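PDB 5ZKX: envelope glycoprotein from Bourbon virus, which probably drives fusion of the viral and host membranes during entry, as related gp64-type glycoproteins do, and is captured here as a postfusion trimer. Local coordinates for residues 78-81 with 82-85; 235-239 with 240-244; 258-261 with 262-265; 129-133 with 134-138. One frame throughout, in Å; residues are numbered along the deposited sequence.

Contact 1: 78-81 with 82-85; sequences TKDE and LKTW
Trp-85 turns its indole back along the first turns of helix 79-88, so that one ring face lies over the carbonyl carbon of Glu-81. With CG beside the backbone N and anti to the carbonyl carbon (chi1 -74°), the pyrrole side is brought down onto the peptide, and CD1 comes to 3.0 Å from Glu-81 O. That oxygen also takes the backbone N-H of Trp-85 in a regular helical bond. At the far end of the Glu-81 side chain a water joins the two residues: it accepts from Trp-85 NE1 at 2.6 Å and donates to Glu-81 OE2 at 2.8 Å, while OE2 is further paired with Arg-49. The other carboxylate oxygen reaches back to the helix start. Glu-81 OE1 accepts the backbone N of Thr-78 at 3.2 Å through an almost straight N-H (175°), met from above the carboxylate plane, and Thr-78 OG1 in return accepts Glu-81 N at 3.2 Å. This reciprocal pair is a capping box, which satisfies otherwise unbonded N-H groups at the N-terminus of the helix.

The opposite flank is looser. Lys-79 and Lys-83 touch through their aliphatic parts, CG of Lys-79 lying 3.7 Å from CE of Lys-83. A bend at the last torsion leads Lys-83 NZ to a salt bridge with Glu-180, and Asp-80 is exposed to solvent nearby.

Between these flanks, buried Leu-82 packs the helix onto the beta-sheet, touching Ile-45 of strand 44-58, Val-145 of strand 134-148, and Ser-189 and Leu-191 of strand 188-192.

Contact 2: 235-239 with 240-244; sequences HCKDG and DNFFE
Cys-236 sets its CB over one face of the Phe-243 ring, 4.2 Å from the ring centroid, in a CH-pi contact; the sulfur, which is in a disulfide with Cys-208, approaches the same ring obliquely. Phe-243 reaches this place because its CG stands between the backbone N and the carbonyl carbon (chi1 53°), folding the ring back across the hairpin. Asp-238 CB closes on the ring edge at CE1, 4.2 Å away.

On the other face of the hairpin Lys-237 and Phe-242 project together from neighbouring strands. The lysine chain packs obliquely against the phenyl ring, its CD 3.3 Å from Phe-242 CE2, and then bends at its last two torsions. The bends drop NZ onto a lone pair of Gly-239 O, 2.9 Å away in the carbonyl plane. Farther along, His-235 and Glu-244 also run alongside each other, with ring and carboxylate planes 68° apart; His-235 ND1 is buried without a partner in the model.

An amide of the second subunit, Asn-289, meets both Asp-240 O and Phe-242 N, tying the outer strand to the long helix of that subunit. Asp-238 and Asn-241 pair through two backbone bonds, Asp-238 N to Asn-241 O being 2.8 Å and Asn-241 N to Asp-238 O 2.9 Å. With the positive phi of Gly-239, this is the two-residue beta hairpin closed by a type II' turn.

Contact 3: 258-261 with 262-265; sequences YKNE and KQKN
With CG opposite the backbone N (chi1 -165°) and the rest of the chain extended, Lys-259 runs past the carbonyl of Gln-263, so that its CE lies 3.1 Å from Gln-263 O. The ammonium group passes this oxygen at a poor angle for bonding; its hydrogen bond goes instead to Asn-266 O, and it also forms a cation-pi contact with Phe-250. Glu-261 is bent at its second torsion (chi2 134°), whereas Lys-264 is extended, and the two chains run out in company. They meet through their aliphatic parts, Glu-261 CG standing 3.6 Å from both CB and CD of Lys-264. Their charged ends do not pair: Glu-261 OE1 is 4.9 Å from Lys-264 NZ and is hydrogen-bonded to Thr-33 OG1. Glu-261 is poorly ordered, so the details of this packing are less certain.

In the backbone, positive phi angles at Lys-262 and Gln-263 turn the chain back, bringing Gln-263 CB to 3.3 Å from Asn-260 O. No hydrogen bond links the two segments, so the bend rests on packing and on partners outside it.

The turn leaves the end of strand 256-260, which lies between strands 26-36 and 250-252. Backbone bonds of Lys-259 with Thr-33 and of Tyr-258 with Ile-251 fix the strand on its two flanks, while Lys-259 and Gln-263 both rest on Leu-268 in the loop that leads to strand 271-272.

Contact 4: 129-133 with 134-138; sequences NNHFA and HHTCN
His-134 lays one face of its imidazole over the backbone oxygen of Phe-132, which sits 3.6 Å above the ring plane and toward the rim. CG anti to the carbonyl carbon (chi1 -76°) swings the ring back over the turn it has just left. This is a type II beta turn from His-131 to His-134, with Ala-133 at positive phi, and its closing bond is weak: His-134 N reaches His-131 O at 3.2 Å with an N-H angle of only 129°. Asn-58 on the neighbouring strand is paired with both Ala-133 and His-134, a G1 beta bulge at the entry to the strand that runs on through Thr-136.

Inside the bend, the side chains of His-131 and Thr-136 are roughly perpendicular. Thr-136 OG1 lies at the edge of the His-131 ring, in its plane and 3.6 Å from CD2. A water draws the loop to the strand: it lies 2.8 Å from Asn-129 OD1, to which it can donate, though more acceptors compete for its protons than it can serve; it accepts from His-131 N at 3.3 Å and bonds to Thr-136 OG1 at 2.7 Å. Tyr-57 O holds Asn-129 ND2.

Asn-130, whose OD1 is held by Asn-128 ND2, gives its ND2 to Gly-64 O of the second subunit, where Phe-132 packs on Leu-62. His-131 stacks with Trp-101 and bonds through NE2 to Asp-99, whose charge would probably favour a protonated imidazole; with the water, this implies a loop fixed chiefly by polar, partly solvent-mediated contacts.

Overall arrangement
Following the chain from the N terminus, contact 1 forms the start of helix 79-88, contact 4 closes the bend that leads into strand 134-148, contact 2 closes the hairpin of strands 234-238 and 241-245, and contact 3 turns the chain at the end of strand 256-260. All are local and in series; none nests in or crosses another. Contacts 1 and 4 both adjoin the antiparallel sheet that includes strands 44-58 and 134-148, their centres about 36 Å apart. Contacts 2 and 3 share the mixed sheet and touch: Tyr-258 stacks on Phe-243 and probably bonds to Asp-238. Contacts 2 and 4, about 68 Å apart between centres, both reach the second subunit.

Contact 1: 78-81 with 82-85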
loop_
_atom_site.group_PDB
_atom_site.type_symbol
_atom_site.label_atom_id
_atom_site.label_comp_id
_atom_site.label_asym_id
_atom_site.label_seq_id
_atom_site.Cartn_x
_atom_site.Cartn_y
_atom_site.Cartn_z
ATOM N N THR A 78 -16.512 -9.978 34.218
ATOM C CA THR A 78 -17.904 -10.043 33.810
ATOM C C THR A 78 -18.278 -8.771 33.052
ATOM O O THR A 78 -17.485 -7.834 32.919
ATOM C CB THR A 78 -18.810 -10.234 35.023
ATOM O OG1 THR A 78 -18.861 -9.016 35.775
ATOM C CG2 THR A 78 -18.280 -11.347 35.911
ATOM N N LYS A 79 -19.517 -8.740 32.558
ATOM C CA LYS A 79 -19.990 -7.580 31.807
ATOM C C LYS A 79 -19.954 -6.322 32.662
ATOM O O LYS A 79 -19.376 -5.305 32.263
ATOM C CB LYS A 79 -21.401 -7.841 31.285
ATOM C CG LYS A 79 -21.814 -6.959 30.120
ATOM C CD LYS A 79 -23.234 -7.285 29.678
ATOM C CE LYS A 79 -23.653 -6.459 28.472
ATOM N NZ LYS A 79 -24.975 -6.899 27.937
ATOM N N ASP A 80 -20.558 -6.377 33.853
ATOM C CA ASP A 80 -20.581 -5.207 34.728
ATOM C C ASP A 80 -19.191 -4.860 35.240
ATOM O O ASP A 80 -18.878 -3.679 35.424
ATOM C CB ASP A 80 -21.533 -5.446 35.897
ATOM C CG ASP A 80 -22.867 -6.019 35.451
ATOM O OD1 ASP A 80 -23.340 -5.650 34.353
ATOM O OD2 ASP A 80 -23.444 -6.840 36.196
ATOM N N GLU A 81 -18.351 -5.870 35.478
ATOM C CA GLU A 81 -16.966 -5.614 35.856
ATOM C C GLU A 81 -16.242 -4.839 34.767
ATOM O O GLU A 81 -15.596 -3.819 35.032
ATOM C CB GLU A 81 -16.249 -6.934 36.131
ATOM C CG GLU A 81 -16.100 -7.280 37.596
ATOM C CD GLU A 81 -15.269 -8.525 37.806
ATOM O OE1 GLU A 81 -15.669 -9.602 37.312
ATOM O OE2 GLU A 81 -14.210 -8.425 38.458
ATOM N N LEU A 82 -16.338 -5.315 33.524
ATOM C CA LEU A 82 -15.677 -4.637 32.416
ATOM C C LEU A 82 -16.217 -3.226 32.219
ATOM O O LEU A 82 -15.468 -2.325 31.828
ATOM C CB LEU A 82 -15.842 -5.462 31.142
ATOM C CG LEU A 82 -15.071 -4.998 29.913
ATOM C CD1 LEU A 82 -13.620 -4.742 30.276
ATOM C CD2 LEU A 82 -15.191 -6.033 28.812
ATOM N N LYS A 83 -17.505 -3.013 32.497
ATOM C CA LYS A 83 -18.084 -1.678 32.376
ATOM C C LYS A 83 -17.460 -0.713 33.373
ATOM O O LYS A 83 -17.113 0.421 33.023
ATOM C CB LYS A 83 -19.598 -1.743 32.575
ATOM C CG LYS A 83 -20.341 -2.386 31.426
ATOM C CD LYS A 83 -21.782 -2.682 31.792
ATOM C CE LYS A 83 -22.494 -3.384 30.648
ATOM N NZ LYS A 83 -23.654 -2.592 30.158
ATOM N N THR A 84 -17.327 -1.138 34.633
ATOM C CA THR A 84 -16.712 -0.271 35.630
ATOM C C THR A 84 -15.206 -0.165 35.440
ATOM O O THR A 84 -14.609 0.825 35.873
ATOM C CB THR A 84 -17.041 -0.756 37.045
ATOM O OG1 THR A 84 -16.781 0.297 37.982
ATOM C CG2 THR A 84 -16.210 -1.963 37.424
ATOM N N TRP A 85 -14.582 -1.155 34.798
ATOM C CA TRP A 85 -13.169 -1.037 34.463
ATOM C C TRP A 85 -12.948 0.062 33.435
ATOM O O TRP A 85 -12.126 0.962 33.640
ATOM C CB TRP A 85 -12.634 -2.369 33.935
ATOM C CG TRP A 85 -12.434 -3.428 34.973
ATOM C CD1 TRP A 85 -12.924 -3.438 36.246
ATOM C CD2 TRP A 85 -11.691 -4.642 34.819
ATOM N NE1 TRP A 85 -12.533 -4.584 36.892
ATOM C CE2 TRP A 85 -11.774 -5.341 36.037
ATOM C CE3 TRP A 85 -10.962 -5.206 33.767
ATOM C CZ2 TRP A 85 -11.155 -6.571 36.234
ATOM C CZ3 TRP A 85 -10.349 -6.427 33.965
ATOM C CH2 TRP A 85 -10.449 -7.097 35.189
HETATM O O HOH W 1 -13.701 -5.712 38.919
#

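Contact 2: 235-239 with 240-244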
loop_
_atom_site.group_PDB
_atom_site.type_symbol
_atom_site.label_atom_id
_atom_site.label_comp_id
_atom_site.label_asym_id
_atom_site.label_seq_id
_atom_site.Cartn_x
_atom_site.Cartn_y
_atom_site.Cartn_z
ATOM N N HIS A 235 -18.104 1.692 -13.236
ATOM C CA HIS A 235 -17.034 2.111 -12.339
ATOM C C HIS A 235 -17.528 3.328 -11.571
ATOM O O HIS A 235 -17.670 4.414 -12.142
ATOM C CB HIS A 235 -15.757 2.414 -13.120
ATOM C CG HIS A 235 -15.305 1.279 -13.985
ATOM N ND1 HIS A 235 -14.620 0.192 -13.487
ATOM C CD2 HIS A 235 -15.457 1.052 -15.312
ATOM C CE1 HIS A 235 -14.362 -0.652 -14.470
ATOM N NE2 HIS A 235 -14.858 -0.154 -15.588
ATOM N N CYS A 236 -17.787 3.148 -10.283
ATOM C CA CYS A 236 -18.541 4.115 -9.506
ATOM C C CYS A 236 -17.668 4.788 -8.456
ATOM O O CYS A 236 -16.493 4.461 -8.268
ATOM C CB CYS A 236 -19.748 3.444 -8.845
ATOM S SG CYS A 236 -20.924 2.774 -10.034
ATOM N N LYS A 237 -18.280 5.750 -7.774
ATOM C CA LYS A 237 -17.629 6.527 -6.735
ATOM C C LYS A 237 -18.688 6.944 -5.725
ATOM O O LYS A 237 -19.821 7.255 -6.099
ATOM C CB LYS A 237 -16.922 7.754 -7.325
ATOM C CG LYS A 237 -16.585 8.846 -6.327
ATOM C CD LYS A 237 -15.792 9.959 -6.990
ATOM C CE LYS A 237 -16.140 11.320 -6.415
ATOM N NZ LYS A 237 -16.459 11.268 -4.963
ATOM N N ASP A 238 -18.323 6.916 -4.446
ATOM C CA ASP A 238 -19.205 7.419 -3.395
ATOM C C ASP A 238 -18.314 8.019 -2.314
ATOM O O ASP A 238 -17.775 7.288 -1.475
ATOM C CB ASP A 238 -20.098 6.323 -2.835
ATOM C CG ASP A 238 -20.982 6.821 -1.711
ATOM O OD1 ASP A 238 -21.290 8.028 -1.685
ATOM O OD2 ASP A 238 -21.364 6.010 -0.845
ATOM N N GLY A 239 -18.169 9.335 -2.337
ATOM C CA GLY A 239 -17.273 9.983 -1.400
ATOM C C GLY A 239 -15.850 9.555 -1.685
ATOM O O GLY A 239 -15.299 9.820 -2.758
ATOM N N ASP A 240 -15.235 8.876 -0.719
ATOM C CA ASP A 240 -13.889 8.349 -0.878
ATOM C C ASP A 240 -13.885 6.857 -1.185
ATOM O O ASP A 240 -12.826 6.227 -1.128
ATOM C CB ASP A 240 -13.060 8.636 0.374
ATOM C CG ASP A 240 -13.757 8.202 1.650
ATOM O OD1 ASP A 240 -14.882 7.668 1.569
ATOM O OD2 ASP A 240 -13.175 8.395 2.740
ATOM N N ASN A 241 -15.044 6.284 -1.505
ATOM C CA ASN A 241 -15.174 4.886 -1.892
ATOM C C ASN A 241 -15.234 4.775 -3.409
ATOM O O ASN A 241 -15.984 5.510 -4.060
ATOM C CB ASN A 241 -16.433 4.262 -1.289
ATOM C CG ASN A 241 -16.303 3.992 0.194
ATOM O OD1 ASN A 241 -15.212 4.057 0.755
ATOM N ND2 ASN A 241 -17.423 3.674 0.836
ATOM N N PHE A 242 -14.463 3.844 -3.965
ATOM C CA PHE A 242 -14.430 3.613 -5.402
ATOM C C PHE A 242 -14.520 2.119 -5.651
ATOM O O PHE A 242 -13.761 1.344 -5.062
ATOM C CB PHE A 242 -13.157 4.186 -6.025
ATOM C CG PHE A 242 -12.976 5.652 -5.773
ATOM C CD1 PHE A 242 -12.440 6.102 -4.578
ATOM C CD2 PHE A 242 -13.352 6.580 -6.726
ATOM C CE1 PHE A 242 -12.278 7.445 -4.340
ATOM C CE2 PHE A 242 -13.183 7.923 -6.494
ATOM C CZ PHE A 242 -12.653 8.356 -5.295
ATOM N N PHE A 243 -15.439 1.719 -6.527
ATOM C CA PHE A 243 -15.771 0.309 -6.652
ATOM C C PHE A 243 -16.442 0.054 -7.990
ATOM O O PHE A 243 -17.082 0.940 -8.561
ATOM C CB PHE A 243 -16.689 -0.148 -5.513
ATOM C CG PHE A 243 -17.925 0.695 -5.355
ATOM C CD1 PHE A 243 -17.890 1.879 -4.635
ATOM C CD2 PHE A 243 -19.124 0.302 -5.921
ATOM C CE1 PHE A 243 -19.022 2.656 -4.494
ATOM C CE2 PHE A 243 -20.261 1.075 -5.778
ATOM C CZ PHE A 243 -20.206 2.252 -5.065
ATOM N N GLU A 244 -16.291 -1.174 -8.468
ATOM C CA GLU A 244 -16.961 -1.646 -9.672
ATOM C C GLU A 244 -18.357 -2.136 -9.299
ATOM O O GLU A 244 -18.497 -3.095 -8.533
ATOM C CB GLU A 244 -16.143 -2.763 -10.315
ATOM C CG GLU A 244 -16.384 -2.988 -11.783
ATOM C CD GLU A 244 -15.418 -4.002 -12.358
ATOM O OE1 GLU A 244 -14.192 -3.789 -12.247
ATOM O OE2 GLU A 244 -15.884 -5.023 -12.906
#

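Contact 3: 258-261 with 262-265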
loop_
_atom_site.group_PDB
_atom_site.type_symbol
_atom_site.label_atom_id
_atom_site.label_comp_id
_atom_site.label_asym_id
_atom_site.label_seq_id
_atom_site.Cartn_x
_atom_site.Cartn_y
_atom_site.Cartn_z
ATOM N N TYR A 258 -24.276 -1.283 -1.294
ATOM C CA TYR A 258 -24.981 -0.491 -2.294
ATOM C C TYR A 258 -25.917 -1.402 -3.070
ATOM O O TYR A 258 -25.462 -2.298 -3.788
ATOM C CB TYR A 258 -23.999 0.194 -3.246
ATOM C CG TYR A 258 -23.030 1.127 -2.563
ATOM C CD1 TYR A 258 -21.767 0.691 -2.182
ATOM C CD2 TYR A 258 -23.374 2.444 -2.302
ATOM C CE1 TYR A 258 -20.877 1.541 -1.557
ATOM C CE2 TYR A 258 -22.492 3.301 -1.680
ATOM C CZ TYR A 258 -21.245 2.846 -1.309
ATOM O OH TYR A 258 -20.362 3.698 -0.689
ATOM N N LYS A 259 -27.219 -1.174 -2.931
ATOM C CA LYS A 259 -28.219 -1.946 -3.650
ATOM C C LYS A 259 -28.968 -1.035 -4.605
ATOM O O LYS A 259 -29.500 0.004 -4.200
ATOM C CB LYS A 259 -29.204 -2.630 -2.702
ATOM C CG LYS A 259 -30.014 -3.723 -3.383
ATOM C CD LYS A 259 -30.975 -4.384 -2.423
ATOM C CE LYS A 259 -31.354 -5.769 -2.904
ATOM N NZ LYS A 259 -32.618 -6.245 -2.281
ATOM N N ASN A 260 -29.003 -1.429 -5.868
ATOM C CA ASN A 260 -29.756 -0.694 -6.867
ATOM C C ASN A 260 -31.242 -0.951 -6.670
ATOM O O ASN A 260 -31.694 -2.097 -6.763
ATOM C CB ASN A 260 -29.314 -1.125 -8.263
ATOM C CG ASN A 260 -29.833 -0.214 -9.350
ATOM O OD1 ASN A 260 -30.193 0.932 -9.097
ATOM N ND2 ASN A 260 -29.879 -0.724 -10.573
ATOM N N GLU A 261 -32.003 0.101 -6.376
ATOM C CA GLU A 261 -33.439 0.015 -6.579
ATOM C C GLU A 261 -33.689 -0.362 -8.034
ATOM O O GLU A 261 -32.825 -0.166 -8.893
ATOM C CB GLU A 261 -34.112 1.335 -6.212
ATOM C CG GLU A 261 -34.288 1.518 -4.711
ATOM C CD GLU A 261 -33.884 2.896 -4.234
ATOM O OE1 GLU A 261 -33.430 3.016 -3.075
ATOM O OE2 GLU A 261 -34.019 3.859 -5.016
ATOM N N LYS A 262 -34.880 -0.900 -8.320
ATOM C CA LYS A 262 -34.998 -1.745 -9.506
ATOM C C LYS A 262 -34.071 -2.935 -9.296
ATOM O O LYS A 262 -32.959 -2.948 -9.835
ATOM C CB LYS A 262 -34.667 -1.012 -10.816
ATOM C CG LYS A 262 -35.652 0.069 -11.221
ATOM C CD LYS A 262 -36.957 -0.535 -11.700
ATOM C CE LYS A 262 -38.109 -0.098 -10.816
ATOM N NZ LYS A 262 -39.355 -0.857 -11.112
ATOM N N GLN A 263 -34.542 -3.937 -8.536
ATOM C CA GLN A 263 -33.818 -4.832 -7.627
ATOM C C GLN A 263 -33.854 -4.338 -6.188
ATOM O O GLN A 263 -33.104 -4.835 -5.344
ATOM C CB GLN A 263 -32.356 -5.033 -8.035
ATOM C CG GLN A 263 -32.125 -6.203 -8.965
ATOM C CD GLN A 263 -31.880 -5.762 -10.390
ATOM O OE1 GLN A 263 -31.105 -4.838 -10.642
ATOM N NE2 GLN A 263 -32.544 -6.420 -11.334
ATOM N N LYS A 264 -34.728 -3.375 -5.891
ATOM C CA LYS A 264 -35.067 -3.113 -4.496
ATOM C C LYS A 264 -35.943 -4.226 -3.926
ATOM O O LYS A 264 -35.724 -4.681 -2.798
ATOM C CB LYS A 264 -35.773 -1.764 -4.362
ATOM C CG LYS A 264 -36.444 -1.560 -3.011
ATOM C CD LYS A 264 -36.867 -0.116 -2.795
ATOM C CE LYS A 264 -37.492 0.073 -1.424
ATOM N NZ LYS A 264 -37.603 1.511 -1.047
ATOM N N ASN A 265 -36.936 -4.676 -4.693
ATOM C CA ASN A 265 -37.870 -5.708 -4.262
ATOM C C ASN A 265 -37.398 -7.118 -4.596
ATOM O O ASN A 265 -38.172 -8.069 -4.436
ATOM C CB ASN A 265 -39.247 -5.473 -4.890
ATOM C CG ASN A 265 -40.039 -4.393 -4.180
ATOM O OD1 ASN A 265 -40.573 -3.482 -4.811
ATOM N ND2 ASN A 265 -40.119 -4.491 -2.858
#

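Contact 4: 129-133 with 134-138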
loop_
_atom_site.group_PDB
_atom_site.type_symbol
_atom_site.label_atom_id
_atom_site.label_comp_id
_atom_site.label_asym_id
_atom_site.label_seq_id
_atom_site.Cartn_x
_atom_site.Cartn_y
_atom_site.Cartn_z
ATOM N N ASN A 129 9.463 -23.915 47.110
ATOM C CA ASN A 129 9.003 -25.097 47.837
ATOM C C ASN A 129 10.001 -25.457 48.937
ATOM O O ASN A 129 10.426 -26.605 49.077
ATOM C CB ASN A 129 8.791 -26.261 46.872
ATOM C CG ASN A 129 7.993 -27.388 47.484
ATOM O OD1 ASN A 129 7.144 -27.166 48.344
ATOM N ND2 ASN A 129 8.263 -28.607 47.042
ATOM N N ASN A 130 10.395 -24.462 49.734
ATOM C CA ASN A 130 11.500 -24.602 50.676
ATOM C C ASN A 130 11.040 -24.644 52.133
ATOM O O ASN A 130 11.785 -24.245 53.032
ATOM C CB ASN A 130 12.501 -23.466 50.480
ATOM C CG ASN A 130 11.895 -22.110 50.775
ATOM O OD1 ASN A 130 10.728 -21.863 50.473
ATOM N ND2 ASN A 130 12.682 -21.226 51.374
ATOM N N HIS A 131 9.825 -25.118 52.388
ATOM C CA HIS A 131 9.307 -25.248 53.748
ATOM C C HIS A 131 8.941 -26.712 53.960
ATOM O O HIS A 131 7.900 -27.175 53.484
ATOM C CB HIS A 131 8.120 -24.319 53.976
ATOM C CG HIS A 131 8.477 -22.867 53.906
ATOM N ND1 HIS A 131 9.198 -22.230 54.893
ATOM C CD2 HIS A 131 8.230 -21.932 52.958
ATOM C CE1 HIS A 131 9.372 -20.964 54.561
ATOM N NE2 HIS A 131 8.795 -20.757 53.391
ATOM N N PHE A 132 9.801 -27.434 54.675
ATOM C CA PHE A 132 9.656 -28.878 54.777
ATOM C C PHE A 132 8.433 -29.254 55.606
ATOM O O PHE A 132 8.102 -28.589 56.592
ATOM C CB PHE A 132 10.909 -29.500 55.385
ATOM C CG PHE A 132 10.897 -30.995 55.364
ATOM C CD1 PHE A 132 11.176 -31.683 54.198
ATOM C CD2 PHE A 132 10.585 -31.714 56.503
ATOM C CE1 PHE A 132 11.157 -33.060 54.170
ATOM C CE2 PHE A 132 10.566 -33.092 56.483
ATOM C CZ PHE A 132 10.851 -33.767 55.312
ATOM N N ALA A 133 7.773 -30.338 55.196
ATOM C CA ALA A 133 6.535 -30.829 55.800
ATOM C C ALA A 133 5.403 -29.816 55.701
ATOM O O ALA A 133 4.422 -29.904 56.445
ATOM C CB ALA A 133 6.746 -31.243 57.262
ATOM N N HIS A 134 5.506 -28.867 54.773
ATOM C CA HIS A 134 4.556 -27.769 54.689
ATOM C C HIS A 134 4.252 -27.443 53.235
ATOM O O HIS A 134 5.026 -27.760 52.327
ATOM C CB HIS A 134 5.091 -26.524 55.398
ATOM C CG HIS A 134 5.023 -26.606 56.888
ATOM N ND1 HIS A 134 4.168 -27.464 57.545
ATOM C CD2 HIS A 134 5.704 -25.941 57.850
ATOM C CE1 HIS A 134 4.322 -27.320 58.849
ATOM N NE2 HIS A 134 5.249 -26.404 59.061
ATOM N N HIS A 135 3.108 -26.792 53.033
ATOM C CA HIS A 135 2.717 -26.260 51.737
ATOM C C HIS A 135 3.205 -24.825 51.589
ATOM O O HIS A 135 3.394 -24.110 52.574
ATOM C CB HIS A 135 1.198 -26.295 51.564
ATOM C CG HIS A 135 0.642 -27.670 51.372
ATOM N ND1 HIS A 135 0.573 -28.280 50.139
ATOM C CD2 HIS A 135 0.120 -28.551 52.258
ATOM C CE1 HIS A 135 0.036 -29.480 50.273
ATOM N NE2 HIS A 135 -0.248 -29.668 51.549
ATOM N N THR A 136 3.402 -24.406 50.340
ATOM C CA THR A 136 3.786 -23.037 50.024
ATOM C C THR A 136 2.880 -22.510 48.921
ATOM O O THR A 136 2.506 -23.250 48.006
ATOM C CB THR A 136 5.256 -22.939 49.587
ATOM O OG1 THR A 136 6.083 -23.616 50.542
ATOM C CG2 THR A 136 5.696 -21.479 49.501
ATOM N N CYS A 137 2.520 -21.233 49.015
ATOM C CA CYS A 137 1.619 -20.621 48.049
ATOM C C CYS A 137 2.261 -19.380 47.454
ATOM O O CYS A 137 2.826 -18.552 48.178
ATOM C CB CYS A 137 0.272 -20.260 48.682
ATOM S SG CYS A 137 -0.909 -19.489 47.529
ATOM N N ASN A 138 2.181 -19.267 46.133
ATOM C CA ASN A 138 2.524 -18.057 45.403
ATOM C C ASN A 138 1.383 -17.733 44.453
ATOM O O ASN A 138 0.867 -18.619 43.765
ATOM C CB ASN A 138 3.832 -18.210 44.618
ATOM C CG ASN A 138 5.058 -18.116 45.497
ATOM O OD1 ASN A 138 5.490 -17.024 45.868
ATOM N ND2 ASN A 138 5.630 -19.265 45.834
HETATM O O HOH W 2 7.061 -26.072 50.907
#